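Local atomic coordinates of cytochrome C2 (Rhodospirillum rubrum, PDB entry 3C2C), a protein that carries a haem group and probably shuttles electrons between membrane-bound partners in the photosynthetic bacterium, as cytochromes c2 generally do. Residues Lys9-Lys13 and Leu95-Glu100; Asn26-Asn31 and Lys43-Tyr48. All coordinates share one frame; numbering follows the deposited sequence.

Interaction 1 of 2, residues Lys9-Lys13 and Leu95-Glu100; sequences KVSKK and LTKDDE. With HEM (protoporphyrin IX containing Fe), chain B.
The backbones of Val10 and Glu100 face each other with their CA atoms 6.6 Å apart; Val10 lies on helix 4-10 and Glu100 in the first turn of helix 98-108. Lys97 holds the N-cap position of the second helix. Val10 and Glu100 both aim their CB at the opposite segment. Val10 CG1 lies anti to the backbone N (chi1 -177°), and this turns it to Leu95 CD2 at 3.9 Å. Val10 CG2 rests against Glu100 CG at 4.0 Å. The valine therefore sits between the leucine methyls and the aliphatic stem of the glutamate. Beyond CG the glutamate runs extended, which carries the carboxylate past Val10 to Lys13. The lysine is bent at chi2 and chi3 and meets the glutamate at about a right angle. Lys13 NZ forms a salt bridge with Glu100 OE2 at 2.9 Å, coming from the syn side and 20° out of the carboxylate plane. A weak hydrogen bond from Lys13 NZ to Glu100 OE1 measures 3.1 Å. Lys13 CE also touches Leu95 CD2 at 4.0 Å, so the lysine's methylene chain adds to the apolar patch, with the ammonium beyond it at the carboxylate. Leu95 CD1 turns to the haem and lies 3.9 Å from HEM CBB. Val104 of helix 98-108 touches both Val10 and Leu95. This is the pairing of N-terminal and C-terminal helices of the cytochrome c fold, closed at its outer side by an ion pair beside the haem pocket.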
ATOM      1  N   LYS A   9     -10.160  10.093  -7.067  1.00  7.50           N
ATOM      2  CA  LYS A   9     -11.453   9.518  -6.940  1.00 11.40           C
ATOM      3  C   LYS A   9     -11.584   8.121  -6.299  1.00  8.90           C
ATOM      4  O   LYS A   9     -12.334   7.813  -5.359  1.00  9.20           O
ATOM      5  CB  LYS A   9     -12.285   9.572  -8.202  1.00 12.10           C
ATOM      6  CG  LYS A   9     -12.476  10.912  -8.987  1.00 16.60           C
ATOM      7  CD  LYS A   9     -13.243  11.904  -8.177  1.00 21.80           C
ATOM      8  CE  LYS A   9     -13.624  13.233  -9.117  1.00 19.50           C
ATOM      9  NZ  LYS A   9     -14.126  14.015  -7.850  1.00 33.80           N
ATOM     10  N   VAL A  10     -10.833   7.114  -6.962  1.00  7.20           N
ATOM     11  CA  VAL A  10     -10.798   5.770  -6.487  1.00  9.40           C
ATOM     12  C   VAL A  10     -10.305   5.678  -5.017  1.00  8.40           C
ATOM     13  O   VAL A  10     -10.803   4.915  -4.209  1.00  9.40           O
ATOM     14  CB  VAL A  10      -9.770   4.915  -7.388  1.00 13.00           C
ATOM     15  CG1 VAL A  10      -9.871   3.380  -6.826  1.00 14.80           C
ATOM     16  CG2 VAL A  10     -10.414   4.843  -8.738  1.00 18.10           C
ATOM     17  N   SER A  11      -9.372   6.544  -4.770  1.00  7.10           N
ATOM     18  CA  SER A  11      -8.704   6.535  -3.434  1.00  4.60           C
ATOM     19  C   SER A  11      -9.677   6.718  -2.227  1.00  4.10           C
ATOM     20  O   SER A  11      -9.318   6.413  -1.093  1.00  4.80           O
ATOM     21  CB  SER A  11      -7.533   7.593  -3.237  1.00 10.30           C
ATOM     22  OG  SER A  11      -8.019   8.888  -3.144  1.00 11.10           O
ATOM     23  N   LYS A  12     -10.830   7.268  -2.655  1.00  6.50           N
ATOM     24  CA  LYS A  12     -11.903   7.468  -1.634  1.00  8.50           C
ATOM     25  C   LYS A  12     -12.334   6.124  -1.057  1.00  6.00           C
ATOM     26  O   LYS A  12     -12.672   5.999   0.120  1.00  8.10           O
ATOM     27  CB  LYS A  12     -13.081   8.363  -2.021  1.00  5.80           C
ATOM     28  CG  LYS A  12     -12.979   9.607  -2.801  1.00 21.50           C
ATOM     29  CD  LYS A  12     -12.629  11.163  -2.584  1.00 37.90           C
ATOM     30  N   LYS A  13     -12.099   5.041  -1.754  1.00  4.00           N
ATOM     31  CA  LYS A  13     -12.244   3.679  -1.318  1.00  2.00           C
ATOM     32  C   LYS A  13     -11.292   3.318  -0.227  1.00  7.30           C
ATOM     33  O   LYS A  13     -11.598   2.463   0.563  1.00 10.40           O
ATOM     34  CB  LYS A  13     -12.190   2.775  -2.555  1.00  4.80           C
ATOM     35  CG  LYS A  13     -13.486   2.987  -3.347  1.00 11.00           C
ATOM     36  CD  LYS A  13     -13.933   1.728  -4.116  1.00 13.60           C
ATOM     37  CE  LYS A  13     -13.014   1.753  -5.372  1.00  9.10           C
ATOM     38  NZ  LYS A  13     -13.753   1.055  -6.545  1.00 12.70           N
ATOM     39  N   LEU A  95      -8.424  -3.950  -4.586  1.00 11.20           N
ATOM     40  CA  LEU A  95      -8.945  -3.425  -5.844  1.00 12.50           C
ATOM     41  C   LEU A  95      -8.972  -4.547  -6.966  1.00 15.90           C
ATOM     42  O   LEU A  95      -7.990  -5.275  -7.006  1.00 19.80           O
ATOM     43  CB  LEU A  95      -8.165  -2.203  -6.334  1.00 16.80           C
ATOM     44  CG  LEU A  95      -8.293  -0.821  -5.746  1.00 11.30           C
ATOM     45  CD1 LEU A  95      -7.333   0.116  -6.306  1.00  7.90           C
ATOM     46  CD2 LEU A  95      -9.733  -0.407  -5.928  1.00  9.90           C
ATOM     47  N   THR A  96     -10.009  -4.712  -7.823  1.00 18.10           N
ATOM     48  CA  THR A  96     -10.010  -5.835  -8.792  1.00 19.10           C
ATOM     49  C   THR A  96      -9.936  -5.154 -10.122  1.00 20.40           C
ATOM     50  O   THR A  96      -9.421  -5.869 -11.063  1.00 33.80           O
ATOM     51  CB  THR A  96     -11.213  -6.740  -8.665  1.00 16.80           C
ATOM     52  OG1 THR A  96     -12.236  -6.091  -9.301  1.00 25.90           O
ATOM     53  CG2 THR A  96     -11.501  -7.453  -7.340  1.00 20.80           C
ATOM     54  N   LYS A  97     -10.057  -3.941 -10.477  1.00 13.00           N
ATOM     55  CA  LYS A  97     -10.199  -3.380 -11.796  1.00 11.60           C
ATOM     56  C   LYS A  97      -8.928  -2.777 -12.127  1.00 21.80           C
ATOM     57  O   LYS A  97      -8.295  -2.103 -11.342  1.00 15.40           O
ATOM     58  CB  LYS A  97     -11.398  -2.444 -12.134  1.00 15.30           C
ATOM     59  CG  LYS A  97     -12.649  -2.959 -11.597  1.00 21.50           C
ATOM     60  CD  LYS A  97     -14.018  -2.813 -12.109  1.00 32.40           C
ATOM     61  CE  LYS A  97     -15.025  -3.753 -11.277  1.00 32.40           C
ATOM     62  NZ  LYS A  97     -15.510  -2.615 -10.185  1.00 38.70           N
ATOM     63  N   ASP A  98      -8.422  -3.113 -13.269  1.00 22.40           N
ATOM     64  CA  ASP A  98      -7.049  -2.723 -13.637  1.00 20.40           C
ATOM     65  C   ASP A  98      -6.831  -1.264 -13.834  1.00 11.70           C
ATOM     66  O   ASP A  98      -5.806  -0.679 -13.521  1.00 15.30           O
ATOM     67  CB  ASP A  98      -6.560  -3.663 -14.894  1.00 26.40           C
ATOM     68  CG  ASP A  98      -5.770  -4.999 -14.298  1.00 34.00           C
ATOM     69  OD1 ASP A  98      -5.279  -5.313 -13.197  1.00 32.60           O
ATOM     70  OD2 ASP A  98      -6.057  -5.849 -15.134  1.00 43.20           O
ATOM     71  N   ASP A  99      -7.906  -0.732 -14.383  1.00 15.80           N
ATOM     72  CA  ASP A  99      -7.821   0.761 -14.629  1.00 14.00           C
ATOM     73  C   ASP A  99      -7.645   1.418 -13.246  1.00 16.50           C
ATOM     74  O   ASP A  99      -7.009   2.370 -13.156  1.00 13.50           O
ATOM     75  CB  ASP A  99      -8.972   1.190 -15.495  1.00 19.00           C
ATOM     76  CG  ASP A  99     -10.431   1.008 -14.890  1.00 31.10           C
ATOM     77  OD1 ASP A  99     -10.859   2.272 -14.673  1.00 37.20           O
ATOM     78  OD2 ASP A  99     -11.472   0.251 -14.526  1.00 37.90           O
ATOM     79  N   GLU A 100      -8.542   1.012 -12.263  1.00 12.40           N
ATOM     80  CA  GLU A 100      -8.498   1.505 -10.900  1.00 12.20           C
ATOM     81  C   GLU A 100      -7.119   1.448 -10.311  1.00  8.20           C
ATOM     82  O   GLU A 100      -6.697   2.420  -9.695  1.00 12.10           O
ATOM     83  CB  GLU A 100      -9.594   0.950  -9.986  1.00  5.10           C
ATOM     84  CG  GLU A 100     -11.038   1.268 -10.446  1.00 10.20           C
ATOM     85  CD  GLU A 100     -12.154   0.935  -9.560  1.00 14.10           C
ATOM     86  OE1 GLU A 100     -13.383   1.279  -9.611  1.00 19.70           O
ATOM     87  OE2 GLU A 100     -11.756   0.322  -8.498  1.00 14.10           O
TER
HETATM   88  CHA HEM B 113      -1.338  -1.182   4.703  1.00  2.00           C
HETATM   89  CHB HEM B 113      -2.551   0.932   0.424  1.00  2.00           C
HETATM   90  CHC HEM B 113      -7.291   0.258   1.541  1.00  2.00           C
HETATM   91  CHD HEM B 113      -6.103  -1.387   5.904  1.00  2.10           C
HETATM   92  C1A HEM B 113      -1.348  -0.630   3.406  1.00  4.30           C
HETATM   93  C2A HEM B 113      -0.145  -0.417   2.626  1.00  6.60           C
HETATM   94  C3A HEM B 113      -0.458   0.259   1.530  1.00  3.10           C
HETATM   95  C4A HEM B 113      -1.923   0.299   1.433  1.00  2.00           C
HETATM   96  CMA HEM B 113       0.532   0.633   0.340  1.00  3.10           C
HETATM   97  CAA HEM B 113       1.318  -0.782   3.158  1.00  7.00           C
HETATM   98  CBA HEM B 113       2.195   0.412   3.685  1.00  3.80           C
HETATM   99  CGA HEM B 113       3.501  -0.006   4.260  1.00  3.60           C
HETATM  100  O1A HEM B 113       4.053  -1.143   3.906  1.00  5.20           O
HETATM  101  O2A HEM B 113       4.082   0.879   4.907  1.00  5.10           O
HETATM  102  C1B HEM B 113      -3.981   1.047   0.501  1.00  2.60           C
HETATM  103  C2B HEM B 113      -4.747   1.532  -0.599  1.00  4.10           C
HETATM  104  C3B HEM B 113      -6.026   1.281  -0.244  1.00  3.80           C
HETATM  105  C4B HEM B 113      -6.115   0.541   0.938  1.00  2.00           C
HETATM  106  CMB HEM B 113      -4.164   2.378  -1.789  1.00  3.50           C
HETATM  107  CAB HEM B 113      -7.329   1.495  -1.164  1.00  6.00           C
HETATM  108  CBB HEM B 113      -7.212   1.282  -2.597  1.00  5.10           C
HETATM  109  C1C HEM B 113      -7.331  -0.257   2.767  1.00  3.80           C
HETATM  110  C2C HEM B 113      -8.637  -0.459   3.590  1.00  3.30           C
HETATM  111  C3C HEM B 113      -8.274  -1.059   4.713  1.00  4.80           C
HETATM  112  C4C HEM B 113      -6.817  -0.906   4.837  1.00  2.80           C
HETATM  113  CMC HEM B 113      -9.952  -0.391   2.824  1.00  2.70           C
HETATM  114  CAC HEM B 113      -9.169  -1.573   5.871  1.00 11.30           C
HETATM  115  CBC HEM B 113     -10.346  -2.247   5.713  1.00 13.30           C
HETATM  116  C1D HEM B 113      -4.731  -1.527   5.934  1.00  2.40           C
HETATM  117  C2D HEM B 113      -3.970  -2.080   7.002  1.00  3.40           C
HETATM  118  C3D HEM B 113      -2.664  -2.010   6.680  1.00  5.70           C
HETATM  119  C4D HEM B 113      -2.541  -1.511   5.363  1.00  3.00           C
HETATM  120  CMD HEM B 113      -4.719  -2.583   8.299  1.00  7.60           C
HETATM  121  CAD HEM B 113      -1.456  -2.566   7.511  1.00  3.60           C
HETATM  122  CBD HEM B 113      -1.504  -4.078   7.322  1.00  5.30           C
HETATM  123  CGD HEM B 113      -0.772  -4.910   8.351  1.00 10.90           C
HETATM  124  O1D HEM B 113       0.228  -4.443   8.959  1.00  7.10           O
HETATM  125  O2D HEM B 113      -1.132  -6.164   8.456  1.00 10.30           O
HETATM  126  NA  HEM B 113      -2.362  -0.170   2.654  1.00  3.60           N
HETATM  127  NB  HEM B 113      -4.839   0.343   1.390  1.00  2.00           N
HETATM  128  NC  HEM B 113      -6.301  -0.570   3.594  1.00  2.90           N
HETATM  129  ND  HEM B 113      -3.867  -1.201   4.875  1.00  2.30           N
HETATM  130 FE   HEM B 113      -4.338  -0.383   3.157  1.00  7.20          FE

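Interaction 2 of 2, residues Asn26-Asn31 and Lys43-Tyr48. Unlike the reference sequence in segment 43-48: Asn45 (reference Asp). With HEM (protoporphyrin IX containing Fe), chain B.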
ATOM      1  N   ASN A  26      -2.938   7.594  11.939  1.00 15.00           N
ATOM      2  CA  ASN A  26      -2.953   6.169  11.643  1.00 10.40           C
ATOM      3  C   ASN A  26      -4.405   5.744  12.102  1.00  6.70           C
ATOM      4  O   ASN A  26      -4.474   5.196  13.158  1.00 17.10           O
ATOM      5  CB  ASN A  26      -1.827   5.326  12.203  1.00  9.50           C
ATOM      6  CG  ASN A  26      -0.424   5.543  11.803  1.00  7.10           C
ATOM      7  OD1 ASN A  26      -0.219   6.054  10.640  1.00  5.70           O
ATOM      8  ND2 ASN A  26       0.415   5.476  12.740  1.00  7.90           N
ATOM      9  N   LYS A  27      -5.354   5.820  11.232  1.00  8.60           N
ATOM     10  CA  LYS A  27      -6.703   5.393  11.572  1.00 12.10           C
ATOM     11  C   LYS A  27      -6.968   3.932  11.842  1.00 19.10           C
ATOM     12  O   LYS A  27      -7.620   3.499  12.916  1.00 22.80           O
ATOM     13  CB  LYS A  27      -7.693   5.782  10.425  1.00 15.20           C
ATOM     14  CG  LYS A  27      -7.545   7.310  10.227  1.00 19.30           C
ATOM     15  CD  LYS A  27      -9.073   7.435   9.853  1.00 17.40           C
ATOM     16  CE  LYS A  27      -9.186   7.194   8.465  1.00 13.90           C
ATOM     17  NZ  LYS A  27     -10.466   7.980   8.154  1.00 15.60           N
ATOM     18  N   VAL A  28      -6.896   3.096  10.796  1.00 12.70           N
ATOM     19  CA  VAL A  28      -6.925   1.634  10.893  1.00  8.30           C
ATOM     20  C   VAL A  28      -5.535   1.075  10.302  1.00  7.40           C
ATOM     21  O   VAL A  28      -4.829   0.376  11.038  1.00  9.10           O
ATOM     22  CB  VAL A  28      -8.054   1.058  10.153  1.00 14.50           C
ATOM     23  CG1 VAL A  28      -8.126  -0.418   9.882  1.00 10.20           C
ATOM     24  CG2 VAL A  28      -9.440   1.777  10.662  1.00  9.50           C
ATOM     25  N   GLY A  29      -5.322   1.488   9.053  1.00  4.70           N
ATOM     26  CA  GLY A  29      -3.976   1.283   8.457  1.00  4.20           C
ATOM     27  C   GLY A  29      -3.103   2.587   8.547  1.00  5.20           C
ATOM     28  O   GLY A  29      -3.420   3.593   9.088  1.00  3.10           O
ATOM     29  N   PRO A  30      -1.756   2.414   8.219  1.00  5.60           N
ATOM     30  CA  PRO A  30      -0.847   3.529   8.402  1.00  5.00           C
ATOM     31  C   PRO A  30      -1.257   4.639   7.412  1.00  5.30           C
ATOM     32  O   PRO A  30      -1.716   4.487   6.313  1.00  6.70           O
ATOM     33  CB  PRO A  30       0.614   2.969   7.979  1.00  6.10           C
ATOM     34  CG  PRO A  30       0.113   2.030   6.951  1.00  7.60           C
ATOM     35  CD  PRO A  30      -1.056   1.234   7.567  1.00  2.00           C
ATOM     36  N   ASN A  31      -0.897   5.885   7.798  1.00  4.90           N
ATOM     37  CA  ASN A  31      -0.987   7.000   6.778  1.00  2.40           C
ATOM     38  C   ASN A  31      -0.095   6.636   5.495  1.00  3.10           C
ATOM     39  O   ASN A  31       1.099   6.192   5.706  1.00  5.80           O
ATOM     40  CB  ASN A  31      -0.346   8.219   7.450  1.00  4.30           C
ATOM     41  CG  ASN A  31      -0.204   9.498   6.573  1.00  9.90           C
ATOM     42  OD1 ASN A  31       0.960   9.670   6.185  1.00 10.20           O
ATOM     43  ND2 ASN A  31      -1.190  10.380   6.478  1.00  7.20           N
ATOM     44  N   LYS A  43       6.047   3.336   7.947  1.00  6.50           N
ATOM     45  CA  LYS A  43       5.718   4.345   9.019  1.00  6.10           C
ATOM     46  C   LYS A  43       6.238   3.771  10.324  1.00 12.10           C
ATOM     47  O   LYS A  43       5.684   2.860  10.942  1.00 11.50           O
ATOM     48  CB  LYS A  43       4.160   4.645   9.095  1.00  7.90           C
ATOM     49  CG  LYS A  43       3.587   5.649   8.109  1.00  8.00           C
ATOM     50  CD  LYS A  43       4.534   6.843   7.820  1.00 10.20           C
ATOM     51  CE  LYS A  43       3.839   8.020   7.177  1.00  8.30           C
ATOM     52  NZ  LYS A  43       3.362   7.868   5.800  1.00  6.40           N
ATOM     53  N   ASP A  44       7.148   4.447  11.050  1.00  8.70           N
ATOM     54  CA  ASP A  44       7.808   4.014  12.324  1.00 11.10           C
ATOM     55  C   ASP A  44       6.797   3.958  13.535  1.00 12.20           C
ATOM     56  O   ASP A  44       7.255   3.470  14.563  1.00 13.40           O
ATOM     57  CB  ASP A  44       9.036   4.795  12.721  1.00  9.10           C
ATOM     58  CG  ASP A  44      10.180   4.791  11.784  1.00 13.60           C
ATOM     59  OD1 ASP A  44      11.209   5.352  11.510  1.00 19.30           O
ATOM     60  OD2 ASP A  44      10.119   3.659  11.274  1.00 16.50           O
ATOM     61  N   ASN A  45       5.683   4.816  13.378  1.00 10.80           N
ATOM     62  CA  ASN A  45       4.778   4.812  14.501  1.00  9.60           C
ATOM     63  C   ASN A  45       3.623   3.824  14.288  1.00 15.10           C
ATOM     64  O   ASN A  45       2.678   3.865  15.085  1.00 12.30           O
ATOM     65  CB  ASN A  45       4.352   6.268  14.730  1.00  7.10           C
ATOM     66  CG  ASN A  45       3.524   6.937  13.678  1.00  7.80           C
ATOM     67  OD1 ASN A  45       2.653   7.785  14.077  1.00 13.10           O
ATOM     68  ND2 ASN A  45       3.432   6.410  12.481  1.00  8.50           N
ATOM     69  N   TYR A  46       3.693   2.945  13.301  1.00  9.30           N
ATOM     70  CA  TYR A  46       2.488   2.012  13.173  1.00  4.20           C
ATOM     71  C   TYR A  46       2.902   0.654  13.525  1.00  8.60           C
ATOM     72  O   TYR A  46       4.102   0.345  13.265  1.00 10.90           O
ATOM     73  CB  TYR A  46       2.144   2.187  11.670  1.00  6.50           C
ATOM     74  CG  TYR A  46       0.940   1.306  11.409  1.00  2.70           C
ATOM     75  CD1 TYR A  46      -0.366   1.859  11.636  1.00  3.80           C
ATOM     76  CD2 TYR A  46       0.992   0.002  10.987  1.00  2.70           C
ATOM     77  CE1 TYR A  46      -1.502   1.082  11.508  1.00  5.30           C
ATOM     78  CE2 TYR A  46      -0.156  -0.706  10.778  1.00  2.00           C
ATOM     79  CZ  TYR A  46      -1.430  -0.302  11.009  1.00  7.90           C
ATOM     80  OH  TYR A  46      -2.596  -1.011  10.884  1.00  7.70           O
ATOM     81  N   ALA A  47       2.160  -0.166  14.225  1.00  8.90           N
ATOM     82  CA  ALA A  47       2.554  -1.566  14.468  1.00  7.20           C
ATOM     83  C   ALA A  47       2.172  -2.454  13.346  1.00  7.10           C
ATOM     84  O   ALA A  47       0.924  -2.924  13.319  1.00  9.40           O
ATOM     85  CB  ALA A  47       1.691  -2.090  15.666  1.00  6.50           C
ATOM     86  N   TYR A  48       2.990  -2.734  12.414  1.00  6.60           N
ATOM     87  CA  TYR A  48       2.632  -3.619  11.239  1.00  3.70           C
ATOM     88  C   TYR A  48       2.638  -5.110  11.535  1.00  4.20           C
ATOM     89  O   TYR A  48       3.396  -5.499  12.503  1.00  8.50           O
ATOM     90  CB  TYR A  48       3.709  -3.423  10.223  1.00  3.30           C
ATOM     91  CG  TYR A  48       3.656  -2.145   9.415  1.00  3.50           C
ATOM     92  CD1 TYR A  48       2.770  -2.023   8.319  1.00  3.30           C
ATOM     93  CD2 TYR A  48       4.439  -1.120   9.906  1.00  6.40           C
ATOM     94  CE1 TYR A  48       2.772  -0.743   7.730  1.00  6.80           C
ATOM     95  CE2 TYR A  48       4.437   0.162   9.252  1.00  5.70           C
ATOM     96  CZ  TYR A  48       3.606   0.292   8.136  1.00  4.30           C
ATOM     97  OH  TYR A  48       3.714   1.445   7.393  1.00  5.50           O
TER
HETATM   98  CHA HEM B 113      -1.338  -1.182   4.703  1.00  2.00           C
HETATM   99  CHB HEM B 113      -2.551   0.932   0.424  1.00  2.00           C
HETATM  100  CHC HEM B 113      -7.291   0.258   1.541  1.00  2.00           C
HETATM  101  CHD HEM B 113      -6.103  -1.387   5.904  1.00  2.10           C
HETATM  102  C1A HEM B 113      -1.348  -0.630   3.406  1.00  4.30           C
HETATM  103  C2A HEM B 113      -0.145  -0.417   2.626  1.00  6.60           C
HETATM  104  C3A HEM B 113      -0.458   0.259   1.530  1.00  3.10           C
HETATM  105  C4A HEM B 113      -1.923   0.299   1.433  1.00  2.00           C
HETATM  106  CMA HEM B 113       0.532   0.633   0.340  1.00  3.10           C
HETATM  107  CAA HEM B 113       1.318  -0.782   3.158  1.00  7.00           C
HETATM  108  CBA HEM B 113       2.195   0.412   3.685  1.00  3.80           C
HETATM  109  CGA HEM B 113       3.501  -0.006   4.260  1.00  3.60           C
HETATM  110  O1A HEM B 113       4.053  -1.143   3.906  1.00  5.20           O
HETATM  111  O2A HEM B 113       4.082   0.879   4.907  1.00  5.10           O
HETATM  112  C1B HEM B 113      -3.981   1.047   0.501  1.00  2.60           C
HETATM  113  C2B HEM B 113      -4.747   1.532  -0.599  1.00  4.10           C
HETATM  114  C3B HEM B 113      -6.026   1.281  -0.244  1.00  3.80           C
HETATM  115  C4B HEM B 113      -6.115   0.541   0.938  1.00  2.00           C
HETATM  116  CMB HEM B 113      -4.164   2.378  -1.789  1.00  3.50           C
HETATM  117  CAB HEM B 113      -7.329   1.495  -1.164  1.00  6.00           C
HETATM  118  CBB HEM B 113      -7.212   1.282  -2.597  1.00  5.10           C
HETATM  119  C1C HEM B 113      -7.331  -0.257   2.767  1.00  3.80           C
HETATM  120  C2C HEM B 113      -8.637  -0.459   3.590  1.00  3.30           C
HETATM  121  C3C HEM B 113      -8.274  -1.059   4.713  1.00  4.80           C
HETATM  122  C4C HEM B 113      -6.817  -0.906   4.837  1.00  2.80           C
HETATM  123  CMC HEM B 113      -9.952  -0.391   2.824  1.00  2.70           C
HETATM  124  CAC HEM B 113      -9.169  -1.573   5.871  1.00 11.30           C
HETATM  125  CBC HEM B 113     -10.346  -2.247   5.713  1.00 13.30           C
HETATM  126  C1D HEM B 113      -4.731  -1.527   5.934  1.00  2.40           C
HETATM  127  C2D HEM B 113      -3.970  -2.080   7.002  1.00  3.40           C
HETATM  128  C3D HEM B 113      -2.664  -2.010   6.680  1.00  5.70           C
HETATM  129  C4D HEM B 113      -2.541  -1.511   5.363  1.00  3.00           C
HETATM  130  CMD HEM B 113      -4.719  -2.583   8.299  1.00  7.60           C
HETATM  131  CAD HEM B 113      -1.456  -2.566   7.511  1.00  3.60           C
HETATM  132  CBD HEM B 113      -1.504  -4.078   7.322  1.00  5.30           C
HETATM  133  CGD HEM B 113      -0.772  -4.910   8.351  1.00 10.90           C
HETATM  134  O1D HEM B 113       0.228  -4.443   8.959  1.00  7.10           O
HETATM  135  O2D HEM B 113      -1.132  -6.164   8.456  1.00 10.30           O
HETATM  136  NA  HEM B 113      -2.362  -0.170   2.654  1.00  3.60           N
HETATM  137  NB  HEM B 113      -4.839   0.343   1.390  1.00  2.00           N
HETATM  138  NC  HEM B 113      -6.301  -0.570   3.594  1.00  2.90           N
HETATM  139  ND  HEM B 113      -3.867  -1.201   4.875  1.00  2.30           N
HETATM  140 FE   HEM B 113      -4.338  -0.383   3.157  1.00  7.20          FE
HETATM  141  O   HOH W   1      -0.276   4.993  15.365  1.00 27.70           O
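Tyr46 CG stands anti to the backbone N (chi1 -180°), which sends the ring across to Pro30, while bends at chi2 and chi4 curl Lys43 towards Asn31. Pro30 CD lies over the Tyr46 ring in a CH-pi contact, 3.8 Å from the centroid and 12° off the normal. The amide plane of Asn26 stands nearly perpendicular to this ring, at its edge. Tyr46 OH donates to Val28 O at 2.6 Å, in the carbonyl plane and on a lone pair. A phenylalanine in place of Tyr46 would probably leave Val28 O without this donor, with the ring held by packing on Pro30 but no longer tied at its far end. Lys43 NZ reaches Asn31 O at 2.8 Å from above the carbonyl plane and Asn31 OD1 at 3.0 Å. Phe33 O also accepts from this amine, and Asn31 ND2 is held by Thr19 and Asp21. Tyr48 OH receives Lys43 N at 3.1 Å and gives a weak bond to HEM O2A at 2.6 Å. Pro30 CD packs on HEM C3D at 3.7 Å, and Pro30 O accepts a bond from His18 ND1. This is the haem crevice of a class I cytochrome c, where loops enclose a propionate and the proline carbonyl orients the histidine.

From the N terminus, the chain runs along helix 4-10 into Lys9-Lys13 and soon enters the loop region holding Asn26-Asn31. Lys43-Tyr48 follows with no helix between, so interaction 2 closes a short loop just ahead of helix 50-57. The chain then passes through helices 50-57, 64-72 and 74-82 before Leu95-Glu100 leads into helix 98-108 and interaction 1 closes. Interaction 2 is thus nested inside the long loop of interaction 1. Their centres are about 21 Å apart, on opposite sides of the chain's centre, and their nearest atoms stay about 9 Å apart. The haem joins them: interaction 1 ties the terminal helices beside it, and interaction 2 ties two parts of the loop region near a propionate.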